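Local coordinates for outer membrane protein Omp121 (Bacteroides thetaiotaomicron, PDB 5FQ8) that probably imports nutrients across the outer membrane as a TonB-dependent transporter, a plugged beta-barrel that binds calcium, at residues D118-G123 with Y745-G750; T165-R170 with G176-G181; Y607-N612 with T620-G625. All blocks are in the same frame, centred on the assembly; numbering follows the deposited sequence.

Interaction 1 of 3, residues D118-G123 with Y745-G750; sequences DGLNSG and YGLNGG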
ATOM      1  N   ASP B 118      -0.786  -8.037  16.191  1.00 28.64           N
ATOM      2  CA  ASP B 118       0.552  -8.147  16.761  1.00 22.22           C
ATOM      3  C   ASP B 118       0.541  -7.371  18.060  1.00 22.19           C
ATOM      4  O   ASP B 118       0.955  -6.220  18.110  1.00 22.15           O
ATOM      5  CB  ASP B 118       1.595  -7.623  15.817  1.00 43.64           C
ATOM      6  CG  ASP B 118       2.976  -7.685  16.401  1.00 40.05           C
ATOM      7  OD1 ASP B 118       3.567  -8.779  16.402  1.00 53.53           O
ATOM      8  OD2 ASP B 118       3.469  -6.648  16.869  1.00 31.03           O
ATOM      9  N   GLY B 119       0.085  -8.019  19.125  1.00 46.31           N
ATOM     10  CA  GLY B 119       0.036  -7.366  20.420  1.00 30.87           C
ATOM     11  C   GLY B 119       1.380  -7.032  21.014  1.00 26.16           C
ATOM     12  O   GLY B 119       1.427  -6.278  21.988  1.00 22.34           O
ATOM     13  N   LEU B 120       2.469  -7.548  20.450  1.00 46.22           N
ATOM     14  CA  LEU B 120       3.759  -7.347  21.088  1.00 22.44           C
ATOM     15  C   LEU B 120       4.369  -6.007  20.727  1.00 22.39           C
ATOM     16  O   LEU B 120       5.083  -5.413  21.537  1.00 23.33           O
ATOM     17  CB  LEU B 120       4.709  -8.464  20.699  1.00 22.55           C
ATOM     18  CG  LEU B 120       4.195  -9.886  20.836  1.00 22.64           C
ATOM     19  CD1 LEU B 120       5.327 -10.846  20.558  1.00 22.80           C
ATOM     20  CD2 LEU B 120       3.626 -10.100  22.210  1.00 22.72           C
ATOM     21  N   ASN B 121       4.102  -5.510  19.526  1.00 50.22           N
ATOM     22  CA  ASN B 121       4.765  -4.307  19.054  1.00 22.31           C
ATOM     23  C   ASN B 121       3.832  -3.164  18.723  1.00 22.23           C
ATOM     24  O   ASN B 121       4.274  -2.012  18.757  1.00 22.98           O
ATOM     25  CB  ASN B 121       5.616  -4.627  17.818  1.00 22.35           C
ATOM     26  CG  ASN B 121       6.622  -5.691  18.095  1.00 22.46           C
ATOM     27  OD1 ASN B 121       7.615  -5.455  18.760  1.00 22.58           O
ATOM     28  ND2 ASN B 121       6.354  -6.885  17.628  1.00 23.17           N
ATOM     29  N   SER B 122       2.562  -3.437  18.432  1.00 22.16           N
ATOM     30  CA  SER B 122       1.581  -2.409  18.109  1.00 22.13           C
ATOM     31  C   SER B 122       0.211  -2.794  18.668  1.00 22.10           C
ATOM     32  O   SER B 122      -0.760  -2.963  17.942  1.00 22.08           O
ATOM     33  CB  SER B 122       1.504  -2.187  16.601  1.00 22.11           C
ATOM     34  OG  SER B 122       2.435  -1.208  16.199  1.00 22.18           O
ATOM     35  N   GLY B 123       0.131  -2.916  19.989  1.00 22.14           N
ATOM     36  CA  GLY B 123      -1.106  -3.351  20.612  1.00 22.17           C
ATOM     37  C   GLY B 123      -2.123  -2.236  20.649  1.00 30.10           C
ATOM     38  O   GLY B 123      -1.810  -1.095  21.005  1.00 35.47           O
ATOM     39  N   TYR B 745      -1.167 -19.163  22.736  1.00 29.86           N
ATOM     40  CA  TYR B 745      -0.391 -17.959  22.512  1.00 27.56           C
ATOM     41  C   TYR B 745       0.870 -18.094  23.338  1.00 30.67           C
ATOM     42  O   TYR B 745       0.862 -18.776  24.360  1.00 39.23           O
ATOM     43  CB  TYR B 745      -1.161 -16.689  22.882  1.00 23.63           C
ATOM     44  CG  TYR B 745      -0.461 -15.482  22.381  1.00 24.14           C
ATOM     45  CD1 TYR B 745      -0.678 -15.026  21.091  1.00 26.42           C
ATOM     46  CD2 TYR B 745       0.464 -14.824  23.166  1.00 31.16           C
ATOM     47  CE1 TYR B 745      -0.018 -13.947  20.611  1.00 22.98           C
ATOM     48  CE2 TYR B 745       1.130 -13.736  22.687  1.00 31.55           C
ATOM     49  CZ  TYR B 745       0.879 -13.309  21.404  1.00 22.95           C
ATOM     50  OH  TYR B 745       1.533 -12.231  20.910  1.00 25.62           O
ATOM     51  N   GLY B 746       1.956 -17.470  22.885  1.00 23.84           N
ATOM     52  CA  GLY B 746       3.223 -17.665  23.572  1.00 24.00           C
ATOM     53  C   GLY B 746       4.448 -17.087  22.900  1.00 23.89           C
ATOM     54  O   GLY B 746       4.553 -17.117  21.682  1.00 23.80           O
ATOM     55  N   LEU B 747       5.384 -16.567  23.679  1.00 23.92           N
ATOM     56  CA  LEU B 747       6.612 -16.014  23.133  1.00 23.87           C
ATOM     57  C   LEU B 747       7.596 -17.114  22.753  1.00 24.15           C
ATOM     58  O   LEU B 747       7.618 -18.189  23.352  1.00 24.44           O
ATOM     59  CB  LEU B 747       7.256 -15.082  24.144  1.00 23.86           C
ATOM     60  CG  LEU B 747       6.329 -14.026  24.731  1.00 23.66           C
ATOM     61  CD1 LEU B 747       7.032 -13.287  25.837  1.00 23.74           C
ATOM     62  CD2 LEU B 747       5.865 -13.060  23.671  1.00 23.36           C
ATOM     63  N   ASN B 748       8.417 -16.836  21.743  1.00 43.81           N
ATOM     64  CA  ASN B 748       9.415 -17.797  21.277  1.00 24.39           C
ATOM     65  C   ASN B 748      10.540 -17.885  22.287  1.00 24.64           C
ATOM     66  O   ASN B 748      11.197 -16.880  22.573  1.00 24.55           O
ATOM     67  CB  ASN B 748       9.969 -17.389  19.914  1.00 24.30           C
ATOM     68  CG  ASN B 748      10.691 -18.530  19.205  1.00 51.09           C
ATOM     69  OD1 ASN B 748      11.908 -18.660  19.297  1.00 43.45           O
ATOM     70  ND2 ASN B 748       9.937 -19.360  18.496  1.00 24.67           N
ATOM     71  N   GLY B 749      10.766 -19.084  22.810  1.00 24.99           N
ATOM     72  CA  GLY B 749      11.692 -19.249  23.915  1.00 27.46           C
ATOM     73  C   GLY B 749      11.330 -18.493  25.170  1.00 28.56           C
ATOM     74  O   GLY B 749      12.205 -18.209  25.987  1.00 37.31           O
ATOM     75  N   GLY B 750      10.058 -18.142  25.337  1.00 28.02           N
ATOM     76  CA  GLY B 750       9.580 -17.410  26.493  1.00 24.86           C
ATOM     77  C   GLY B 750       8.324 -18.050  27.036  1.00 24.91           C
ATOM     78  O   GLY B 750       7.981 -19.170  26.654  1.00 25.08           O
TER
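Leu120 and Tyr745 approach from opposite directions, the branched end of the leucine meeting the phenol. Methyl CD2 of Leu120 lies near the plane of the tyrosine ring, at its edge, 3.3 Å from Tyr745 OH, while the nearest ring carbon, Tyr745 CZ, is 4.3 Å away from that methyl. The second apolar contact is methyl to methyl: Leu120 CD1 comes within 3.9 Å of Leu747 CD2, and the two leucines cross obliquely. With chi1 at -49°, CG of Leu120 is turned toward the other segment, where CD2 lies nearest the phenol oxygen and both methyls border Leu747 CD2. Replacing Leu120 with an alanine removes both methyls, which would probably leave the phenol edge and Leu747 CD2 without their apolar mate.

No hydrogen bond joins the segments; those present shape each loop. Asp118 OD2 accepts from Asn121 N at 3.0 Å, the donor standing above the carboxylate plane, which makes an Asx motif. Asn121 ND2 grips the same oxygen on its syn lone pair, also at 3.0 Å. A short-chained aspartate suits this place, since it can reach a nearby amide. From Leu747 to Gly750 runs a type II beta turn, with Gly749, at positive phi, in its third position.

Tyr745 also packs edge-to-face on Tyr964 and meets Phe956, and the backbone of Leu120 bonds to Gln326. A bound peptide packs against Leu120. The contact thus joins a plug-domain loop between strands 113-115 and 125-128 to the corner at Tyr745, near the end of strand 741-746, before its antiparallel neighbour 752-756.

Interaction 2 of 3, residues T165-R170 with G176-G181; sequences TTKSGR and GIEYNG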
ATOM      1  N   THR B 165     -33.763  -6.792  24.854  1.00 29.53           N
ATOM      2  CA  THR B 165     -35.064  -6.322  24.389  1.00 30.01           C
ATOM      3  C   THR B 165     -35.141  -4.818  24.573  1.00 30.01           C
ATOM      4  O   THR B 165     -34.947  -4.313  25.680  1.00 30.98           O
ATOM      5  CB  THR B 165     -36.215  -7.006  25.121  1.00 30.64           C
ATOM      6  OG1 THR B 165     -36.163  -8.416  24.900  1.00 30.69           O
ATOM      7  CG2 THR B 165     -37.517  -6.505  24.596  1.00 31.16           C
ATOM      8  N   THR B 166     -35.423  -4.112  23.495  1.00 30.02           N
ATOM      9  CA  THR B 166     -35.366  -2.661  23.477  1.00 29.98           C
ATOM     10  C   THR B 166     -36.723  -2.051  23.815  1.00 30.63           C
ATOM     11  O   THR B 166     -37.767  -2.695  23.712  1.00 41.75           O
ATOM     12  CB  THR B 166     -34.884  -2.206  22.106  1.00 30.18           C
ATOM     13  OG1 THR B 166     -35.592  -2.932  21.099  1.00 29.91           O
ATOM     14  CG2 THR B 166     -33.425  -2.511  21.945  1.00 29.03           C
ATOM     15  N   LYS B 167     -36.702  -0.787  24.228  1.00 30.69           N
ATOM     16  CA  LYS B 167     -37.920  -0.128  24.689  1.00 31.33           C
ATOM     17  C   LYS B 167     -38.866   0.166  23.533  1.00 31.69           C
ATOM     18  O   LYS B 167     -38.439   0.415  22.408  1.00 31.41           O
ATOM     19  CB  LYS B 167     -37.580   1.173  25.412  1.00 31.31           C
ATOM     20  CG  LYS B 167     -36.871   0.995  26.736  1.00 31.12           C
ATOM     21  CD  LYS B 167     -36.221   2.280  27.182  1.00 30.97           C
ATOM     22  CE  LYS B 167     -35.653   2.174  28.575  1.00 30.90           C
ATOM     23  NZ  LYS B 167     -35.052   3.448  29.047  1.00 30.81           N
ATOM     24  N   SER B 168     -40.167   0.139  23.822  1.00 32.36           N
ATOM     25  CA  SER B 168     -41.177   0.429  22.812  1.00 32.80           C
ATOM     26  C   SER B 168     -41.977   1.669  23.168  1.00 33.32           C
ATOM     27  O   SER B 168     -41.404   2.722  23.425  1.00 33.13           O
ATOM     28  CB  SER B 168     -42.111  -0.756  22.628  1.00 33.22           C
ATOM     29  OG  SER B 168     -41.377  -1.943  22.438  1.00 39.59           O
ATOM     30  N   GLY B 169     -43.303   1.556  23.201  1.00 39.14           N
ATOM     31  CA  GLY B 169     -44.175   2.704  23.245  1.00 44.18           C
ATOM     32  C   GLY B 169     -44.852   2.948  24.586  1.00 47.17           C
ATOM     33  O   GLY B 169     -44.821   2.140  25.507  1.00 53.62           O
ATOM     34  N   ARG B 170     -45.493   4.108  24.658  1.00 56.41           N
ATOM     35  CA  ARG B 170     -46.212   4.606  25.820  1.00 55.08           C
ATOM     36  C   ARG B 170     -47.660   3.999  25.833  1.00 68.45           C
ATOM     37  O   ARG B 170     -47.755   2.828  25.473  1.00 72.31           O
ATOM     38  CB  ARG B 170     -46.120   6.122  25.772  1.00 62.19           C
ATOM     39  CG  ARG B 170     -44.907   6.714  26.406  1.00 58.52           C
ATOM     40  CD  ARG B 170     -45.016   8.220  26.365  1.00 67.90           C
ATOM     41  NE  ARG B 170     -46.142   8.631  25.532  1.00 75.21           N
ATOM     42  CZ  ARG B 170     -46.632   9.865  25.473  1.00 81.39           C
ATOM     43  NH1 ARG B 170     -46.096  10.827  26.212  1.00 83.95           N
ATOM     44  NH2 ARG B 170     -47.660  10.138  24.674  1.00 88.38           N
ATOM     45  N   GLY B 176     -43.341  12.465  26.127  1.00 35.96           N
ATOM     46  CA  GLY B 176     -42.599  11.253  25.853  1.00 35.26           C
ATOM     47  C   GLY B 176     -41.150  11.462  25.470  1.00 34.51           C
ATOM     48  O   GLY B 176     -40.608  10.723  24.649  1.00 33.99           O
ATOM     49  N   ILE B 177     -40.508  12.457  26.069  1.00 34.47           N
ATOM     50  CA  ILE B 177     -39.116  12.780  25.802  1.00 33.82           C
ATOM     51  C   ILE B 177     -38.330  12.547  27.075  1.00 33.53           C
ATOM     52  O   ILE B 177     -38.611  13.173  28.097  1.00 33.95           O
ATOM     53  CB  ILE B 177     -38.942  14.229  25.333  1.00 34.05           C
ATOM     54  CG1 ILE B 177     -39.730  14.499  24.061  1.00 34.39           C
ATOM     55  CG2 ILE B 177     -37.481  14.534  25.117  1.00 33.41           C
ATOM     56  CD1 ILE B 177     -39.699  15.943  23.651  1.00 34.74           C
ATOM     57  N   GLU B 178     -37.333  11.676  27.009  1.00 32.86           N
ATOM     58  CA  GLU B 178     -36.405  11.433  28.105  1.00 32.52           C
ATOM     59  C   GLU B 178     -35.001  11.834  27.692  1.00 31.93           C
ATOM     60  O   GLU B 178     -34.496  11.355  26.682  1.00 31.48           O
ATOM     61  CB  GLU B 178     -36.420   9.968  28.508  1.00 32.28           C
ATOM     62  CG  GLU B 178     -35.469   9.634  29.624  1.00 31.96           C
ATOM     63  CD  GLU B 178     -35.465   8.173  29.934  1.00 31.75           C
ATOM     64  OE1 GLU B 178     -36.382   7.475  29.461  1.00 35.33           O
ATOM     65  OE2 GLU B 178     -34.541   7.722  30.641  1.00 37.50           O
ATOM     66  N   TYR B 179     -34.380  12.705  28.468  1.00 31.96           N
ATOM     67  CA  TYR B 179     -33.006  13.128  28.244  1.00 31.46           C
ATOM     68  C   TYR B 179     -32.112  12.611  29.358  1.00 34.13           C
ATOM     69  O   TYR B 179     -32.501  12.631  30.520  1.00 31.48           O
ATOM     70  CB  TYR B 179     -32.913  14.630  28.178  1.00 31.79           C
ATOM     71  CG  TYR B 179     -31.513  15.187  28.230  1.00 31.39           C
ATOM     72  CD1 TYR B 179     -30.638  15.015  27.174  1.00 32.77           C
ATOM     73  CD2 TYR B 179     -31.082  15.921  29.317  1.00 31.58           C
ATOM     74  CE1 TYR B 179     -29.371  15.539  27.208  1.00 30.55           C
ATOM     75  CE2 TYR B 179     -29.823  16.456  29.360  1.00 31.27           C
ATOM     76  CZ  TYR B 179     -28.967  16.261  28.304  1.00 30.75           C
ATOM     77  OH  TYR B 179     -27.700  16.792  28.348  1.00 30.47           O
ATOM     78  N   ASN B 180     -30.924  12.129  28.999  1.00 47.81           N
ATOM     79  CA  ASN B 180     -29.880  11.806  29.962  1.00 30.19           C
ATOM     80  C   ASN B 180     -28.626  12.561  29.565  1.00 29.85           C
ATOM     81  O   ASN B 180     -28.154  12.427  28.434  1.00 31.72           O
ATOM     82  CB  ASN B 180     -29.598  10.306  30.012  1.00 29.78           C
ATOM     83  CG  ASN B 180     -30.725   9.524  30.619  1.00 30.15           C
ATOM     84  OD1 ASN B 180     -30.794   9.358  31.827  1.00 30.36           O
ATOM     85  ND2 ASN B 180     -31.617   9.028  29.781  1.00 36.09           N
ATOM     86  N   GLY B 181     -28.095  13.354  30.480  1.00 29.99           N
ATOM     87  CA  GLY B 181     -26.901  14.118  30.212  1.00 29.74           C
ATOM     88  C   GLY B 181     -25.851  13.809  31.250  1.00 29.49           C
ATOM     89  O   GLY B 181     -26.115  13.894  32.442  1.00 29.81           O
TER
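Arg170 reaches across to Gly176, although its side chain is poorly ordered and its details are approximate. Its CB points at the glycine and CG carries the chain onward; CD is the first atom to touch, 3.9 Å from Gly176 CA. The modelled chain bends at chi3 (-9°) and brings NH1 to 3.2 Å from Gly176 N. Both are donors, so this is mere proximity; the hydrogen bond of NH1 goes to Gly174 O. Glycine suits position 176 because of its backbone angles: at a phi of 95°, a CB would be jammed against the preceding carbonyl oxygen.

Three residues before the arginine, Lys167 NZ stands 4.3 Å from Glu178 OE1: opposite charges that probably attract, yet beyond a salt bridge. The ammonium is bonded to Asp136 O instead, while Glu178 OE1 has a long, weak ion pair with Lys983. The other oxygen, Glu178 OE2, takes a weak but fairly straight bond from Asn180 ND2, 3.3 Å.

Long polar chains suit this partly exposed surface between the end of strand 161-166 and strand 177-188. The arrangement is that of a TonB-dependent receptor where plug passes into barrel: strand 177-188 pairs with 973-983, closing the barrel.

Interaction 3 of 3, residues Y607-N612 with T620-G625; sequences YAQSSN and TFPLGG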
ATOM      1  N   TYR B 607      -2.444 -22.587  -1.801  1.00 32.89           N
ATOM      2  CA  TYR B 607      -1.079 -22.145  -2.031  1.00 32.86           C
ATOM      3  C   TYR B 607      -1.021 -20.645  -1.798  1.00 26.09           C
ATOM      4  O   TYR B 607      -1.748 -19.886  -2.436  1.00 26.06           O
ATOM      5  CB  TYR B 607      -0.617 -22.477  -3.451  1.00 34.74           C
ATOM      6  CG  TYR B 607      -0.388 -23.928  -3.772  1.00 30.57           C
ATOM      7  CD1 TYR B 607      -1.443 -24.765  -4.100  1.00 29.95           C
ATOM      8  CD2 TYR B 607       0.893 -24.448  -3.802  1.00 27.59           C
ATOM      9  CE1 TYR B 607      -1.225 -26.086  -4.427  1.00 29.04           C
ATOM     10  CE2 TYR B 607       1.120 -25.770  -4.127  1.00 28.08           C
ATOM     11  CZ  TYR B 607       0.062 -26.580  -4.437  1.00 31.19           C
ATOM     12  OH  TYR B 607       0.295 -27.887  -4.749  1.00 32.30           O
ATOM     13  N   ALA B 608      -0.166 -20.221  -0.900  1.00 25.80           N
ATOM     14  CA  ALA B 608      -0.074 -18.802  -0.615  1.00 25.42           C
ATOM     15  C   ALA B 608       1.019 -18.167  -1.451  1.00 25.48           C
ATOM     16  O   ALA B 608       1.900 -18.838  -1.964  1.00 25.75           O
ATOM     17  CB  ALA B 608       0.200 -18.570   0.865  1.00 25.09           C
ATOM     18  N   GLN B 609       0.938 -16.857  -1.606  1.00 25.25           N
ATOM     19  CA  GLN B 609       2.068 -16.129  -2.141  1.00 25.27           C
ATOM     20  C   GLN B 609       3.252 -16.345  -1.222  1.00 25.16           C
ATOM     21  O   GLN B 609       3.138 -16.198  -0.009  1.00 24.88           O
ATOM     22  CB  GLN B 609       1.749 -14.649  -2.261  1.00 25.94           C
ATOM     23  CG  GLN B 609       2.782 -13.876  -2.988  1.00 25.13           C
ATOM     24  CD  GLN B 609       2.712 -12.417  -2.676  1.00 39.95           C
ATOM     25  OE1 GLN B 609       2.170 -12.023  -1.656  1.00 35.29           O
ATOM     26  NE2 GLN B 609       3.248 -11.598  -3.554  1.00 36.89           N
ATOM     27  N   SER B 610       4.390 -16.707  -1.797  1.00 25.41           N
ATOM     28  CA  SER B 610       5.503 -17.161  -0.987  1.00 25.41           C
ATOM     29  C   SER B 610       5.972 -16.070  -0.038  1.00 25.05           C
ATOM     30  O   SER B 610       6.178 -14.924  -0.432  1.00 24.96           O
ATOM     31  CB  SER B 610       6.637 -17.624  -1.890  1.00 25.79           C
ATOM     32  OG  SER B 610       6.189 -18.662  -2.740  1.00 28.86           O
ATOM     33  N   SER B 611       6.115 -16.429   1.228  1.00 24.89           N
ATOM     34  CA  SER B 611       6.761 -15.551   2.188  1.00 24.63           C
ATOM     35  C   SER B 611       7.434 -16.407   3.242  1.00 24.68           C
ATOM     36  O   SER B 611       7.147 -17.594   3.391  1.00 24.85           O
ATOM     37  CB  SER B 611       5.777 -14.559   2.822  1.00 24.28           C
ATOM     38  OG  SER B 611       4.697 -15.226   3.430  1.00 24.21           O
ATOM     39  N   ASN B 612       8.350 -15.790   3.970  1.00 26.19           N
ATOM     40  CA  ASN B 612       9.103 -16.500   4.988  1.00 36.04           C
ATOM     41  C   ASN B 612       9.145 -15.634   6.235  1.00 24.33           C
ATOM     42  O   ASN B 612       9.594 -14.491   6.180  1.00 24.21           O
ATOM     43  CB  ASN B 612      10.519 -16.836   4.492  1.00 27.82           C
ATOM     44  CG  ASN B 612      10.518 -17.585   3.169  1.00 25.30           C
ATOM     45  OD1 ASN B 612      10.241 -18.768   3.123  1.00 25.51           O
ATOM     46  ND2 ASN B 612      10.826 -16.890   2.094  1.00 25.38           N
ATOM     47  N   THR B 620       9.502 -11.626   1.564  1.00 24.51           N
ATOM     48  CA  THR B 620       8.287 -11.923   0.842  1.00 30.70           C
ATOM     49  C   THR B 620       8.529 -11.824  -0.649  1.00 33.82           C
ATOM     50  O   THR B 620       9.407 -11.093  -1.105  1.00 40.15           O
ATOM     51  CB  THR B 620       7.182 -10.976   1.236  1.00 36.99           C
ATOM     52  OG1 THR B 620       5.988 -11.325   0.534  1.00 52.32           O
ATOM     53  CG2 THR B 620       7.560  -9.602   0.854  1.00 33.25           C
ATOM     54  N   PHE B 621       7.743 -12.570  -1.397  1.00 46.43           N
ATOM     55  CA  PHE B 621       7.763 -12.425  -2.827  1.00 25.29           C
ATOM     56  C   PHE B 621       6.818 -11.291  -3.206  1.00 25.16           C
ATOM     57  O   PHE B 621       5.932 -10.936  -2.433  1.00 24.86           O
ATOM     58  CB  PHE B 621       7.400 -13.752  -3.496  1.00 25.58           C
ATOM     59  CG  PHE B 621       8.588 -14.655  -3.702  1.00 25.90           C
ATOM     60  CD1 PHE B 621       9.087 -15.421  -2.672  1.00 25.83           C
ATOM     61  CD2 PHE B 621       9.226 -14.704  -4.915  1.00 26.28           C
ATOM     62  CE1 PHE B 621      10.179 -16.227  -2.863  1.00 26.16           C
ATOM     63  CE2 PHE B 621      10.315 -15.511  -5.105  1.00 26.61           C
ATOM     64  CZ  PHE B 621      10.793 -16.271  -4.078  1.00 26.55           C
ATOM     65  N   PRO B 622       7.016 -10.697  -4.389  1.00 31.92           N
ATOM     66  CA  PRO B 622       8.000 -10.991  -5.429  1.00 25.81           C
ATOM     67  C   PRO B 622       9.448 -10.672  -5.117  1.00 25.88           C
ATOM     68  O   PRO B 622       9.772  -9.711  -4.439  1.00 25.67           O
ATOM     69  CB  PRO B 622       7.521 -10.133  -6.598  1.00 26.01           C
ATOM     70  CG  PRO B 622       6.695  -9.096  -6.010  1.00 25.68           C
ATOM     71  CD  PRO B 622       6.009  -9.744  -4.879  1.00 33.76           C
ATOM     72  N   LEU B 623      10.298 -11.537  -5.653  1.00 31.32           N
ATOM     73  CA  LEU B 623      11.747 -11.427  -5.661  1.00 46.98           C
ATOM     74  C   LEU B 623      12.230 -12.178  -6.898  1.00 46.57           C
ATOM     75  O   LEU B 623      11.755 -13.279  -7.157  1.00 56.31           O
ATOM     76  CB  LEU B 623      12.368 -12.072  -4.421  1.00 26.28           C
ATOM     77  CG  LEU B 623      12.153 -11.736  -2.957  1.00 25.85           C
ATOM     78  CD1 LEU B 623      12.374 -13.004  -2.180  1.00 25.86           C
ATOM     79  CD2 LEU B 623      13.144 -10.705  -2.528  1.00 25.82           C
ATOM     80  N   GLY B 624      13.104 -11.603  -7.711  1.00 37.05           N
ATOM     81  CA  GLY B 624      13.311 -10.185  -7.818  1.00 32.06           C
ATOM     82  C   GLY B 624      12.808  -9.974  -9.232  1.00 36.26           C
ATOM     83  O   GLY B 624      13.506 -10.251 -10.208  1.00 27.98           O
ATOM     84  N   GLY B 625      11.568  -9.521  -9.332  1.00 27.31           N
ATOM     85  CA  GLY B 625      10.843  -9.528 -10.571  1.00 27.60           C
ATOM     86  C   GLY B 625      10.063 -10.791 -10.798  1.00 27.66           C
ATOM     87  O   GLY B 625       9.328 -10.882 -11.784  1.00 33.66           O
TER
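A two-stranded antiparallel hairpin, 611-614 with 617-620, has Ser611 and Thr620 facing each other as a non-hydrogen-bonded pair at one end, CA to CA 4.2 Å. It belongs to the long excursion between barrel strands 582-596 and 643-656, and the chain of another protein lies against most residues of these two segments. Small hydroxyl residues suit the pair: both side chains lie on the same face, with Ser611 CB 4.0 Å from Thr620 OG1.

Just past this end, Phe621 N donates to Ser610 O at 3.0 Å, nearly straight (164°). With chi1 at -178°, the Thr620 hydroxyl swings away from the amide nitrogen and beside its own carbonyl carbon, from where OG1 donates to Phe621 O at 3.0 Å. Gln609 NE2 comes equally near that carbonyl oxygen, but at a poor angle, so the approach is not a hydrogen bond; its weak bond is to Asn627 OD1. The same NE2 passes 3.6 Å from Pro622 CD, in a proline that follows a cis peptide.

Phe621 supplies the buried apolar part. Ser610 CB approaches its ring obliquely, 3.4 Å from Phe621 CD1, while Ser610 OG bonds to a polar side chain of the other protein. Over the centre of the Phe621 ring sits Leu623 CD1, 3.9 Å above its plane.

In the fold
Interactions 1 and 3 lie on the same side of the chain's centre, their own centres about 24 Å apart, and both are partly buried; interaction 2 is a surface contact on the opposite side from interaction 1, about 45 Å away between centres. Interactions 1 and 2 both involve the plug end of the chain, the first with a loop far along the sequence, the second with the nearby first barrel strand. The chemistry follows place: apolar methyls and a phenol in 1, loosely matched charges in 2, backbone pairing beside an aromatic ring in 3. Interactions 2 and 3 both also touch the second subunit.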